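Local coordinates for flagellar brake protein YcgR (Klebsiella pneumoniae, PDB 5KEC) that binds the bacterial second messenger c-di-GMP and, as the transcriptional activator MrkH, probably binds DNA to switch on type 3 fimbriae genes, at residues K64-L69 with R111-R116; G127-K130 with N134-F137; I139-I142 with C147-M150; L165-L170 with K210-D215; A173-I178 with L224-L229. All coordinates share one frame; numbering follows the deposited sequence.

Contact 1: K64-L69 with R111-R116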
# COMPACT_ATOMS: atom_id res chain seq x y z
N LYS B 64 3.90 -4.09 7.86
CA LYS B 64 2.55 -4.63 7.70
C LYS B 64 2.20 -4.79 6.22
O LYS B 64 2.35 -3.86 5.43
CB LYS B 64 1.53 -3.72 8.39
CG LYS B 64 1.46 -3.88 9.90
CD LYS B 64 0.87 -5.22 10.29
CE LYS B 64 0.55 -5.28 11.78
NZ LYS B 64 -0.48 -4.28 12.18
N ILE B 65 1.73 -5.98 5.86
CA ILE B 65 1.36 -6.27 4.47
C ILE B 65 -0.16 -6.28 4.31
O ILE B 65 -0.88 -6.79 5.17
CB ILE B 65 1.95 -7.62 4.02
CG1 ILE B 65 3.45 -7.68 4.33
CG2 ILE B 65 1.71 -7.84 2.54
CD1 ILE B 65 4.25 -6.57 3.69
N ARG B 66 -0.64 -5.73 3.20
CA ARG B 66 -2.08 -5.72 2.91
C ARG B 66 -2.55 -7.05 2.31
O ARG B 66 -1.95 -7.56 1.36
CB ARG B 66 -2.43 -4.56 1.98
CG ARG B 66 -2.99 -3.34 2.70
CD ARG B 66 -4.48 -3.50 2.98
NE ARG B 66 -5.30 -2.74 2.03
CZ ARG B 66 -5.51 -1.44 2.13
NH1 ARG B 66 -4.97 -0.75 3.12
NH2 ARG B 66 -6.27 -0.82 1.23
N PHE B 67 -3.63 -7.59 2.86
CA PHE B 67 -4.22 -8.81 2.35
C PHE B 67 -5.69 -8.62 2.01
O PHE B 67 -6.37 -7.75 2.56
CB PHE B 67 -4.12 -9.95 3.37
CG PHE B 67 -2.72 -10.39 3.65
CD1 PHE B 67 -2.20 -11.52 3.04
CD2 PHE B 67 -1.92 -9.68 4.54
CE1 PHE B 67 -0.91 -11.93 3.31
CE2 PHE B 67 -0.64 -10.09 4.80
CZ PHE B 67 -0.13 -11.22 4.19
N LEU B 68 -6.18 -9.48 1.12
CA LEU B 68 -7.59 -9.57 0.80
C LEU B 68 -7.96 -11.04 0.68
O LEU B 68 -7.44 -11.76 -0.18
CB LEU B 68 -7.87 -8.83 -0.50
CG LEU B 68 -9.21 -8.12 -0.68
CD1 LEU B 68 -9.47 -7.18 0.48
CD2 LEU B 68 -9.21 -7.36 -2.00
N LEU B 69 -8.83 -11.51 1.56
CA LEU B 69 -9.40 -12.85 1.42
C LEU B 69 -10.69 -12.73 0.64
O LEU B 69 -11.63 -12.08 1.08
CB LEU B 69 -9.68 -13.47 2.79
CG LEU B 69 -8.51 -14.21 3.44
CD1 LEU B 69 -8.85 -14.52 4.89
CD2 LEU B 69 -8.19 -15.49 2.66
N ARG B 111 -10.57 -2.69 -2.63
CA ARG B 111 -9.81 -1.47 -2.40
C ARG B 111 -8.33 -1.69 -2.67
O ARG B 111 -7.52 -1.75 -1.75
CB ARG B 111 -10.01 -0.96 -0.97
CG ARG B 111 -11.41 -0.44 -0.68
CD ARG B 111 -12.11 -1.31 0.36
NE ARG B 111 -12.93 -0.53 1.28
CZ ARG B 111 -12.46 0.09 2.36
NH1 ARG B 111 -11.17 0.01 2.65
NH2 ARG B 111 -13.27 0.78 3.14
N ASP B 112 -7.98 -1.79 -3.95
CA ASP B 112 -6.61 -2.06 -4.34
C ASP B 112 -5.69 -0.91 -3.92
O ASP B 112 -5.80 0.20 -4.45
CB ASP B 112 -6.54 -2.29 -5.85
CG ASP B 112 -5.28 -3.01 -6.27
OD1 ASP B 112 -4.18 -2.57 -5.87
OD2 ASP B 112 -5.39 -4.02 -7.00
N PRO B 113 -4.79 -1.18 -2.97
CA PRO B 113 -3.90 -0.15 -2.42
C PRO B 113 -2.84 0.33 -3.42
O PRO B 113 -2.17 1.33 -3.16
CB PRO B 113 -3.22 -0.86 -1.25
CG PRO B 113 -3.24 -2.30 -1.64
CD PRO B 113 -4.55 -2.50 -2.35
N ARG B 114 -2.69 -0.38 -4.54
CA ARG B 114 -1.68 -0.03 -5.53
C ARG B 114 -2.12 1.14 -6.40
O ARG B 114 -1.30 1.76 -7.07
CB ARG B 114 -1.34 -1.25 -6.40
CG ARG B 114 -0.88 -2.47 -5.62
CD ARG B 114 -0.71 -3.67 -6.55
NE ARG B 114 -1.97 -4.05 -7.18
CZ ARG B 114 -2.07 -4.91 -8.19
NH1 ARG B 114 -0.98 -5.47 -8.70
NH2 ARG B 114 -3.26 -5.20 -8.71
N PHE B 115 -3.42 1.44 -6.39
CA PHE B 115 -3.96 2.49 -7.25
C PHE B 115 -3.83 3.87 -6.63
O PHE B 115 -4.00 4.04 -5.42
CB PHE B 115 -5.42 2.20 -7.60
CG PHE B 115 -5.60 1.14 -8.66
CD1 PHE B 115 -5.74 1.50 -10.00
CD2 PHE B 115 -5.63 -0.20 -8.32
CE1 PHE B 115 -5.90 0.53 -10.97
CE2 PHE B 115 -5.79 -1.17 -9.30
CZ PHE B 115 -5.93 -0.80 -10.63
N ARG B 116 -3.54 4.87 -7.47
CA ARG B 116 -3.42 6.25 -7.02
C ARG B 116 -4.25 7.17 -7.91
O ARG B 116 -4.44 6.91 -9.09
CB ARG B 116 -1.95 6.69 -7.00
CG ARG B 116 -1.09 5.91 -5.99
CD ARG B 116 0.37 6.35 -5.99
NE ARG B 116 0.92 6.41 -7.34
CZ ARG B 116 1.39 5.35 -8.01
NH1 ARG B 116 1.38 4.15 -7.45
NH2 ARG B 116 1.87 5.50 -9.24
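Arg66, on strand 64-71, reaches with its guanidinium to the backbone of Arg111 and the ring of Pro113, in the arginine-rich c-di-GMP-binding loop that leads into the PilZ domain. Here strand 64-71 of the YcgR-like N-terminal domain meets the linker carrying the RxxxR motif, Arg110 to Arg114. Arg66 NH2 donates to Arg111 O at 3.4 Å, a weak bond whose acceptor lies at the guanidinium edge and in its plane. Over one face of the same group, toward its rim, sits Pro113 CB, 3.9 Å from Arg66 NH2. The arginine chain bends at chi2 and chi3 to get there, and it approaches Pro113 from the opposite direction.

The second shell holds the loop in shape. Pro113 occupies a type I turn from Asp112 to Phe115, and its side chain also touches Phe33 of strand 29-34. The charged end of Arg111 turns to Glu77, with which NH1 makes a salt bridge, while Asp112 OD2 bridges to Arg110. Arg111 and Arg114 both bind c-di-GMP, which is absent from this apo model. Asp112 holds Arg114 side-on: NE meets OD1 at 3.0 Å on its syn lone pair, and NH2 meets OD2. The anti lone pair of Asp112 OD1 takes the backbone N of Arg114, also at 3.0 Å, which makes an Asx turn.

Contact 2: G127-K130 with N134-F137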
# COMPACT_ATOMS: atom_id res chain seq x y z
N GLY B 127 12.20 19.79 -1.02
CA GLY B 127 13.08 19.31 0.03
C GLY B 127 14.52 19.36 -0.43
O GLY B 127 14.83 19.91 -1.48
N ARG B 128 15.41 18.81 0.39
CA ARG B 128 16.82 18.74 0.03
C ARG B 128 17.29 17.31 0.14
O ARG B 128 16.90 16.59 1.06
CB ARG B 128 17.66 19.64 0.94
CG ARG B 128 17.33 21.12 0.79
CD ARG B 128 18.22 22.00 1.65
NE ARG B 128 18.00 23.42 1.36
CZ ARG B 128 17.19 24.21 2.06
NH1 ARG B 128 16.52 23.72 3.09
NH2 ARG B 128 17.06 25.48 1.72
N HIS B 129 18.12 16.89 -0.81
CA HIS B 129 18.73 15.57 -0.73
C HIS B 129 19.76 15.56 0.40
O HIS B 129 19.99 16.58 1.05
CB HIS B 129 19.36 15.18 -2.07
CG HIS B 129 18.36 14.86 -3.14
ND1 HIS B 129 17.41 13.87 -2.99
CD2 HIS B 129 18.16 15.39 -4.37
CE1 HIS B 129 16.66 13.81 -4.09
NE2 HIS B 129 17.10 14.72 -4.94
N LYS B 130 20.37 14.40 0.63
CA LYS B 130 21.32 14.23 1.72
C LYS B 130 22.50 15.19 1.62
O LYS B 130 23.06 15.60 2.63
CB LYS B 130 21.82 12.79 1.77
CG LYS B 130 20.72 11.74 1.91
CD LYS B 130 21.31 10.35 2.12
CE LYS B 130 20.26 9.35 2.59
NZ LYS B 130 20.86 8.06 3.02
N ASN B 134 18.81 20.99 -3.46
CA ASN B 134 17.36 21.18 -3.53
C ASN B 134 16.72 20.27 -4.58
O ASN B 134 17.27 20.10 -5.67
CB ASN B 134 17.02 22.64 -3.86
CG ASN B 134 17.31 23.59 -2.70
OD1 ASN B 134 17.04 23.27 -1.54
ND2 ASN B 134 17.85 24.76 -3.01
N TYR B 135 15.58 19.68 -4.25
CA TYR B 135 14.78 19.01 -5.26
C TYR B 135 13.35 19.51 -5.25
O TYR B 135 12.85 20.01 -4.24
CB TYR B 135 14.79 17.48 -5.10
CG TYR B 135 14.20 16.98 -3.81
CD1 TYR B 135 12.82 17.03 -3.58
CD2 TYR B 135 15.00 16.44 -2.82
CE1 TYR B 135 12.28 16.57 -2.40
CE2 TYR B 135 14.48 15.97 -1.64
CZ TYR B 135 13.12 16.03 -1.43
OH TYR B 135 12.61 15.56 -0.24
N LEU B 136 12.69 19.35 -6.39
CA LEU B 136 11.30 19.73 -6.53
C LEU B 136 10.63 18.69 -7.40
O LEU B 136 11.18 18.28 -8.42
CB LEU B 136 11.19 21.11 -7.19
CG LEU B 136 9.76 21.56 -7.48
CD1 LEU B 136 8.94 21.58 -6.21
CD2 LEU B 136 9.76 22.93 -8.15
N PHE B 137 9.44 18.24 -6.99
CA PHE B 137 8.69 17.28 -7.79
C PHE B 137 7.25 17.73 -7.97
O PHE B 137 6.66 18.32 -7.06
CB PHE B 137 8.68 15.91 -7.11
CG PHE B 137 10.04 15.25 -7.01
CD1 PHE B 137 10.60 14.62 -8.10
CD2 PHE B 137 10.72 15.24 -5.81
CE1 PHE B 137 11.84 14.00 -8.00
CE2 PHE B 137 11.95 14.62 -5.70
CZ PHE B 137 12.51 14.01 -6.80
O HOH W 1 14.54 14.99 1.63
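Tyr135 lays its ring across Gly127 and His129 at the end of the beta hairpin formed by strands 124-128 and 134-142. Its CB lies 3.6 Å from His129 NE2. From there chi1 of 63° sets CG between the backbone N and the carbonyl carbon, which turns the ring back over the partner strand. CD2 sits above the centre of the imidazole, 3.4 Å from His129 CE1, with the two planes 46° apart. Gly127 lies over one face of the tyrosine ring, its N 3.5 Å from Tyr135 CE1 and its CA in a CH-pi contact. CE2 meets the carbonyl carbon of Arg128. At the tip, Tyr135 OH is 2.7 Å from a water that also lies 2.9 Å from Arg128 O.

Below the ring, Gly127 and Tyr135 form an antiparallel hydrogen-bonded pair: Tyr135 N to Gly127 O is 2.9 Å and nearly straight, whereas Gly127 N to Tyr135 O is longer, at 3.3 Å. Phe158 stacks on His129, and Leu165 and Ala168 of strand 164-171 touch Tyr135. Gly127, having no side chain, lets the aromatic ring lie directly on its backbone, with water carrying the polar link from hydroxyl to carbonyl.

Contact 3: I139-I142 with C147-M150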
# COMPACT_ATOMS: atom_id res chain seq x y z
N ILE B 139 3.59 16.53 -7.83
CA ILE B 139 2.83 15.41 -7.29
C ILE B 139 1.74 15.07 -8.30
O ILE B 139 0.73 15.78 -8.41
CB ILE B 139 2.21 15.76 -5.93
CG1 ILE B 139 3.32 16.06 -4.93
CG2 ILE B 139 1.32 14.61 -5.42
CD1 ILE B 139 2.81 16.37 -3.54
N LYS B 140 1.94 14.00 -9.07
CA LYS B 140 1.06 13.70 -10.20
C LYS B 140 -0.19 12.97 -9.76
O LYS B 140 -1.29 13.26 -10.22
CB LYS B 140 1.80 12.89 -11.27
CG LYS B 140 2.97 13.62 -11.90
CD LYS B 140 2.55 14.97 -12.46
CE LYS B 140 1.64 14.83 -13.67
NZ LYS B 140 1.27 16.16 -14.24
N ASP B 141 -0.02 11.99 -8.88
CA ASP B 141 -1.17 11.31 -8.30
C ASP B 141 -0.91 11.01 -6.84
O ASP B 141 0.20 11.17 -6.35
CB ASP B 141 -1.55 10.05 -9.08
CG ASP B 141 -0.43 9.04 -9.12
OD1 ASP B 141 0.31 8.94 -8.13
OD2 ASP B 141 -0.31 8.34 -10.15
N ILE B 142 -1.95 10.56 -6.14
CA ILE B 142 -1.86 10.42 -4.70
C ILE B 142 -2.92 9.46 -4.18
O ILE B 142 -4.05 9.43 -4.66
CB ILE B 142 -1.99 11.81 -4.02
CG1 ILE B 142 -1.66 11.73 -2.53
CG2 ILE B 142 -3.38 12.39 -4.24
CD1 ILE B 142 -1.70 13.07 -1.84
N CYS B 147 2.28 8.40 -3.32
CA CYS B 147 2.09 9.34 -4.41
C CYS B 147 3.14 9.11 -5.47
O CYS B 147 4.18 8.50 -5.21
CB CYS B 147 2.21 10.77 -3.88
SG CYS B 147 3.85 11.15 -3.23
N ALA B 148 2.86 9.60 -6.67
CA ALA B 148 3.83 9.60 -7.75
C ALA B 148 4.35 11.01 -7.93
O ALA B 148 3.57 11.96 -8.05
CB ALA B 148 3.20 9.10 -9.06
N LEU B 149 5.67 11.14 -7.93
CA LEU B 149 6.32 12.44 -8.10
C LEU B 149 6.94 12.45 -9.47
O LEU B 149 7.41 11.41 -9.95
CB LEU B 149 7.39 12.64 -7.03
CG LEU B 149 6.92 12.40 -5.60
CD1 LEU B 149 8.09 12.37 -4.63
CD2 LEU B 149 5.88 13.44 -5.18
N MET B 150 6.96 13.61 -10.11
CA MET B 150 7.48 13.70 -11.46
C MET B 150 8.45 14.87 -11.62
O MET B 150 8.25 15.95 -11.05
CB MET B 150 6.33 13.82 -12.46
CG MET B 150 6.76 13.95 -13.91
SD MET B 150 5.40 13.57 -15.04
CE MET B 150 5.17 11.83 -14.67
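Asp141 turns its carboxylate toward Ala148 because chi1 of 60° places CG between its own backbone N and carbonyl carbon. Lys140 folds at chi2 and chi3 and crosses the side chain of Met150, with Lys140 CG at a tight 3.4 Å from Met150 CB. One residue earlier, Ile139 lies alongside Leu149, its CG1 3.7 Å from Leu149 CD2.

The backbones form an antiparallel hairpin, the strand axes at 170° to each other. Lys140 N donates to Ala148 O at 2.8 Å, and Ala148 N donates to Asp141 O at 3.1 Å, from above the carbonyl plane. With Lys140 and Asp141 both facing Ala148, the pairing is consistent with a classic beta bulge. Ala148 N also makes a weak, bent bond to Asp141 OD1, an oxygen whose stronger partner is Arg116, through a salt bridge. Asp141 belongs, with Ser143 and Gly146, to the DxSxxG motif of PilZ domains, and all three bind c-di-GMP. Arg116 thus probably helps to set the carboxylate before the ligand arrives.

On the face carrying Ile139, Ile142, Cys147 and Leu149 the contact is apolar: Cys147 CB rests 4.2 Å from both Ile139 CG2 and Ile142 CG1. Strand 199-210 flanks strand 146-151 on its far side, pairing with Cys147 and Leu149, while Leu117 and Phe123 bond to the backbone of 139-142. Ile142 packs on Leu224 and Leu227 of helix 214-234, which lies against the barrel here.

Contact 4: L165-L170 with K210-D215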
# COMPACT_ATOMS: atom_id res chain seq x y z
N LEU B 165 13.60 9.67 1.36
CA LEU B 165 13.61 11.12 1.26
C LEU B 165 13.07 11.67 2.57
O LEU B 165 11.86 11.70 2.80
CB LEU B 165 12.73 11.59 0.10
CG LEU B 165 13.11 11.13 -1.30
CD1 LEU B 165 12.09 11.62 -2.33
CD2 LEU B 165 14.52 11.58 -1.65
N LYS B 166 13.97 12.08 3.45
CA LYS B 166 13.56 12.55 4.77
C LYS B 166 13.23 14.04 4.76
O LYS B 166 13.86 14.82 4.06
CB LYS B 166 14.64 12.26 5.81
CG LYS B 166 16.02 12.80 5.45
CD LYS B 166 17.07 12.29 6.43
CE LYS B 166 17.00 10.77 6.55
NZ LYS B 166 18.05 10.21 7.45
N ASN B 167 12.23 14.42 5.55
CA ASN B 167 11.88 15.82 5.68
C ASN B 167 11.43 16.41 4.35
O ASN B 167 11.69 17.58 4.07
CB ASN B 167 13.08 16.64 6.20
CG ASN B 167 13.68 16.07 7.47
OD1 ASN B 167 12.98 15.80 8.44
ND2 ASN B 167 15.00 15.87 7.46
N ALA B 168 10.78 15.59 3.53
CA ALA B 168 10.20 16.08 2.28
C ALA B 168 8.93 16.83 2.63
O ALA B 168 8.23 16.46 3.56
CB ALA B 168 9.89 14.92 1.36
N VAL B 169 8.62 17.88 1.87
CA VAL B 169 7.44 18.68 2.18
C VAL B 169 6.42 18.64 1.05
O VAL B 169 6.73 19.00 -0.09
CB VAL B 169 7.79 20.14 2.50
CG1 VAL B 169 6.53 20.92 2.89
CG2 VAL B 169 8.84 20.21 3.62
N LEU B 170 5.21 18.19 1.37
CA LEU B 170 4.12 18.20 0.40
C LEU B 170 3.47 19.58 0.37
O LEU B 170 2.83 20.00 1.33
CB LEU B 170 3.08 17.14 0.78
CG LEU B 170 3.66 15.76 1.08
CD1 LEU B 170 2.56 14.80 1.48
CD2 LEU B 170 4.46 15.23 -0.12
N LYS B 210 5.69 7.81 4.72
CA LYS B 210 5.96 7.47 6.11
C LYS B 210 5.48 8.62 6.99
O LYS B 210 6.25 9.54 7.29
CB LYS B 210 7.45 7.20 6.35
CG LYS B 210 7.98 5.91 5.75
CD LYS B 210 7.28 4.69 6.32
CE LYS B 210 7.72 3.41 5.60
NZ LYS B 210 7.05 2.19 6.13
N PHE B 211 4.21 8.58 7.38
CA PHE B 211 3.61 9.69 8.12
C PHE B 211 4.23 9.89 9.50
O PHE B 211 4.67 8.94 10.15
CB PHE B 211 2.10 9.50 8.26
CG PHE B 211 1.35 9.66 6.97
CD1 PHE B 211 1.04 10.93 6.49
CD2 PHE B 211 0.94 8.55 6.25
CE1 PHE B 211 0.35 11.08 5.31
CE2 PHE B 211 0.25 8.70 5.06
CZ PHE B 211 -0.05 9.96 4.59
N ARG B 212 4.26 11.14 9.95
CA ARG B 212 4.80 11.48 11.26
C ARG B 212 3.71 11.49 12.32
O ARG B 212 3.98 11.26 13.49
CB ARG B 212 5.52 12.83 11.21
CG ARG B 212 6.72 12.85 10.29
CD ARG B 212 7.47 14.15 10.39
NE ARG B 212 8.75 14.09 9.68
CZ ARG B 212 9.64 15.07 9.66
NH1 ARG B 212 9.41 16.20 10.30
NH2 ARG B 212 10.77 14.91 8.98
N HIS B 213 2.47 11.77 11.91
CA HIS B 213 1.34 11.73 12.82
C HIS B 213 0.12 11.18 12.10
O HIS B 213 0.07 11.15 10.87
CB HIS B 213 0.99 13.12 13.35
CG HIS B 213 2.18 13.98 13.63
ND1 HIS B 213 2.91 14.59 12.64
CD2 HIS B 213 2.75 14.35 14.80
CE1 HIS B 213 3.89 15.29 13.18
NE2 HIS B 213 3.82 15.16 14.49
N LEU B 214 -0.88 10.77 12.88
CA LEU B 214 -2.18 10.46 12.31
C LEU B 214 -2.78 11.72 11.72
O LEU B 214 -3.50 11.68 10.73
CB LEU B 214 -3.13 9.90 13.37
CG LEU B 214 -3.13 8.38 13.57
CD1 LEU B 214 -1.84 7.94 14.24
CD2 LEU B 214 -4.35 7.95 14.37
N ASP B 215 -2.50 12.86 12.36
CA ASP B 215 -3.02 14.13 11.89
C ASP B 215 -2.62 14.37 10.44
O ASP B 215 -3.40 14.88 9.64
CB ASP B 215 -2.53 15.28 12.77
CG ASP B 215 -3.38 15.46 14.02
OD1 ASP B 215 -4.48 14.87 14.09
OD2 ASP B 215 -2.95 16.20 14.93
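Asn167 and Arg212 meet across two backbones whose nearest CA atoms are 10.0 Å apart, with Asn167 at a corner of strand 164-171 where phi is 62° and psi 33°, the left-handed region. Strand 164-171 belongs to the antiparallel barrel of the PilZ domain, and 210-215 runs from the end of strand 199-210 through a short link into helix 214-234. The contact lies at the surface, made by side chains alone and away from the nucleotide site.

Arg212 runs extended from CG to NE and delivers NH2 to the asparagine amide. Asn167 CG lies in the guanidinium plane at its edge, while the amide itself stands at 90° to that plane. The bond from Arg212 NH2 to Asn167 OD1 measures 2.4 Å, which is implausibly short, so its exact geometry is doubtful even though the pairing of an arginine N-H with an amide oxygen makes sense.

Asp181 of strand 177-193 ties the two sides together: its OD1 accepts from Asn167 N at the corner and forms a long, weak ion pair with Arg212. Beyond the arginine, His213 takes the N-cap position of helix 214-234, where its ND1 bonds to Asp216 OD2.

Contact 5: A173-I178 with L224-L229; sequences AEYGEI and LLDLIL
Tyr175 reaches Asp226 with its hydroxyl, tying the short 3-10 segment that precedes strand 177-193 to helix 214-234. One polar bond carries the contact: Tyr175 OH donates to Asp226 OD2 at 2.7 Å. Asp226 OD2 lies at the edge of the tyrosine ring, near its plane, 3.3 Å from Tyr175 CE1. It is met on its anti side, with the donor 26° out of the carboxylate plane, and ring and carboxylate are turned 40° against each other. Asp226 CB sits beside the same hydroxyl, 3.3 Å from Tyr175 OH. Both residues place CG anti to the carbonyl carbon, Tyr175 with chi1 of -60°, which sends the ring out toward the helix to span a gap of 10.8 Å between the CA atoms of Tyr175 and Asp226.

Apolar contact comes from outside the two segments, where the Tyr175 side chain touches Ile223, about one helical turn before Asp226 and Leu227.

Backbone bonds fix where the ring starts. Gly176 N bonds to Ala173 O at 3.0 Å, closing the turn around Glu174 and Tyr175. The next carbonyl, Tyr175 O, accepts from NH2 of Arg219, a residue earlier on the same helix, so main chain and side chain of Tyr175 are both tied to helix 214-234.

If Asp226 is ionised, as is likely, the bond from the phenol is probably charge-assisted, and it would in turn favour the ionised carboxylate, at a partly exposed seam between barrel and helix.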
# COMPACT_ATOMS: atom_id res chain seq x y z
N ALA B 173 -1.20 23.32 -1.94
CA ALA B 173 -2.03 24.47 -2.25
C ALA B 173 -2.97 24.81 -1.10
O ALA B 173 -2.52 25.09 0.02
CB ALA B 173 -2.83 24.23 -3.54
N GLU B 174 -4.27 24.78 -1.37
CA GLU B 174 -5.27 25.22 -0.39
C GLU B 174 -5.23 24.43 0.91
O GLU B 174 -5.74 24.88 1.93
CB GLU B 174 -6.69 25.14 -0.98
CG GLU B 174 -6.76 25.30 -2.49
CD GLU B 174 -7.06 23.99 -3.20
OE1 GLU B 174 -8.25 23.62 -3.30
OE2 GLU B 174 -6.10 23.33 -3.65
N TYR B 175 -4.63 23.24 0.88
CA TYR B 175 -4.63 22.36 2.05
C TYR B 175 -3.44 22.58 2.96
O TYR B 175 -3.33 21.94 4.01
CB TYR B 175 -4.71 20.90 1.62
CG TYR B 175 -5.96 20.58 0.83
CD1 TYR B 175 -7.12 20.17 1.46
CD2 TYR B 175 -5.97 20.70 -0.56
CE1 TYR B 175 -8.27 19.88 0.74
CE2 TYR B 175 -7.11 20.41 -1.30
CZ TYR B 175 -8.26 20.00 -0.64
OH TYR B 175 -9.40 19.71 -1.35
N GLY B 176 -2.54 23.48 2.56
CA GLY B 176 -1.37 23.79 3.36
C GLY B 176 -0.18 22.92 3.01
O GLY B 176 -0.03 22.45 1.88
N GLU B 177 0.68 22.70 4.00
CA GLU B 177 1.89 21.92 3.79
C GLU B 177 1.97 20.78 4.79
O GLU B 177 1.45 20.87 5.90
CB GLU B 177 3.13 22.82 3.87
CG GLU B 177 3.17 23.87 2.78
CD GLU B 177 4.48 24.61 2.70
OE1 GLU B 177 5.10 24.85 3.76
OE2 GLU B 177 4.89 24.97 1.58
N ILE B 178 2.62 19.71 4.37
CA ILE B 178 2.81 18.55 5.22
C ILE B 178 4.23 18.02 5.06
O ILE B 178 4.62 17.58 3.97
CB ILE B 178 1.83 17.42 4.86
CG1 ILE B 178 0.38 17.91 4.96
CG2 ILE B 178 2.05 16.21 5.78
CD1 ILE B 178 -0.64 16.85 4.63
N LEU B 224 -7.97 13.39 -0.28
CA LEU B 224 -8.35 12.28 -1.14
C LEU B 224 -9.85 12.28 -1.37
O LEU B 224 -10.32 12.20 -2.51
CB LEU B 224 -7.95 10.95 -0.52
CG LEU B 224 -6.50 10.52 -0.67
CD1 LEU B 224 -6.27 9.28 0.16
CD2 LEU B 224 -6.17 10.27 -2.13
N LEU B 225 -10.60 12.37 -0.28
CA LEU B 225 -12.06 12.39 -0.36
C LEU B 225 -12.53 13.53 -1.26
O LEU B 225 -13.54 13.40 -1.94
CB LEU B 225 -12.68 12.48 1.04
CG LEU B 225 -12.39 11.31 2.00
CD1 LEU B 225 -13.04 11.53 3.36
CD2 LEU B 225 -12.84 9.98 1.41
N ASP B 226 -11.78 14.63 -1.27
CA ASP B 226 -12.09 15.77 -2.13
C ASP B 226 -11.75 15.49 -3.59
O ASP B 226 -12.48 15.89 -4.50
CB ASP B 226 -11.32 17.02 -1.68
CG ASP B 226 -11.93 17.68 -0.45
OD1 ASP B 226 -13.10 17.40 -0.14
OD2 ASP B 226 -11.23 18.49 0.20
N LEU B 227 -10.63 14.82 -3.80
CA LEU B 227 -10.16 14.52 -5.15
C LEU B 227 -11.04 13.45 -5.78
O LEU B 227 -11.48 13.58 -6.92
CB LEU B 227 -8.70 14.06 -5.11
CG LEU B 227 -7.71 15.14 -4.67
CD1 LEU B 227 -6.29 14.59 -4.59
CD2 LEU B 227 -7.79 16.32 -5.63
N ILE B 228 -11.29 12.38 -5.03
CA ILE B 228 -12.17 11.31 -5.47
C ILE B 228 -13.55 11.85 -5.84
O ILE B 228 -14.06 11.58 -6.92
CB ILE B 228 -12.33 10.25 -4.37
CG1 ILE B 228 -10.98 9.60 -4.07
CG2 ILE B 228 -13.36 9.22 -4.77
CD1 ILE B 228 -10.96 8.77 -2.80
N LEU B 229 -14.14 12.63 -4.94
CA LEU B 229 -15.44 13.25 -5.20
C LEU B 229 -15.39 14.07 -6.48
O LEU B 229 -16.28 13.98 -7.33
CB LEU B 229 -15.86 14.11 -4.01
CG LEU B 229 -17.23 14.79 -4.10
CD1 LEU B 229 -18.34 13.76 -4.29
CD2 LEU B 229 -17.49 15.64 -2.87

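How the contacts relate
Contacts 1, 2 and 3 follow one another along the chain, while contacts 4 and 5 interleave. Contact 1 alone spans the N-terminal YcgR-like domain and the PilZ linker; the other four lie in the seven-stranded C-terminal sheet and its helix 214-234. Contacts 2 and 3 share strand 134-142, their centres 15 Å apart, and contacts 4 and 5 share helix 214-234, also 15 Å apart. Contact 3 touches all the others; contacts 2 and 4 meet through Tyr135 and Ala168, and contacts 4 and 5 probably through a backbone bond between Leu170 and Ile178. The segment just after the RxxxR motif is thus joined to the strand bearing the DxSxxG aspartate already in the apo state.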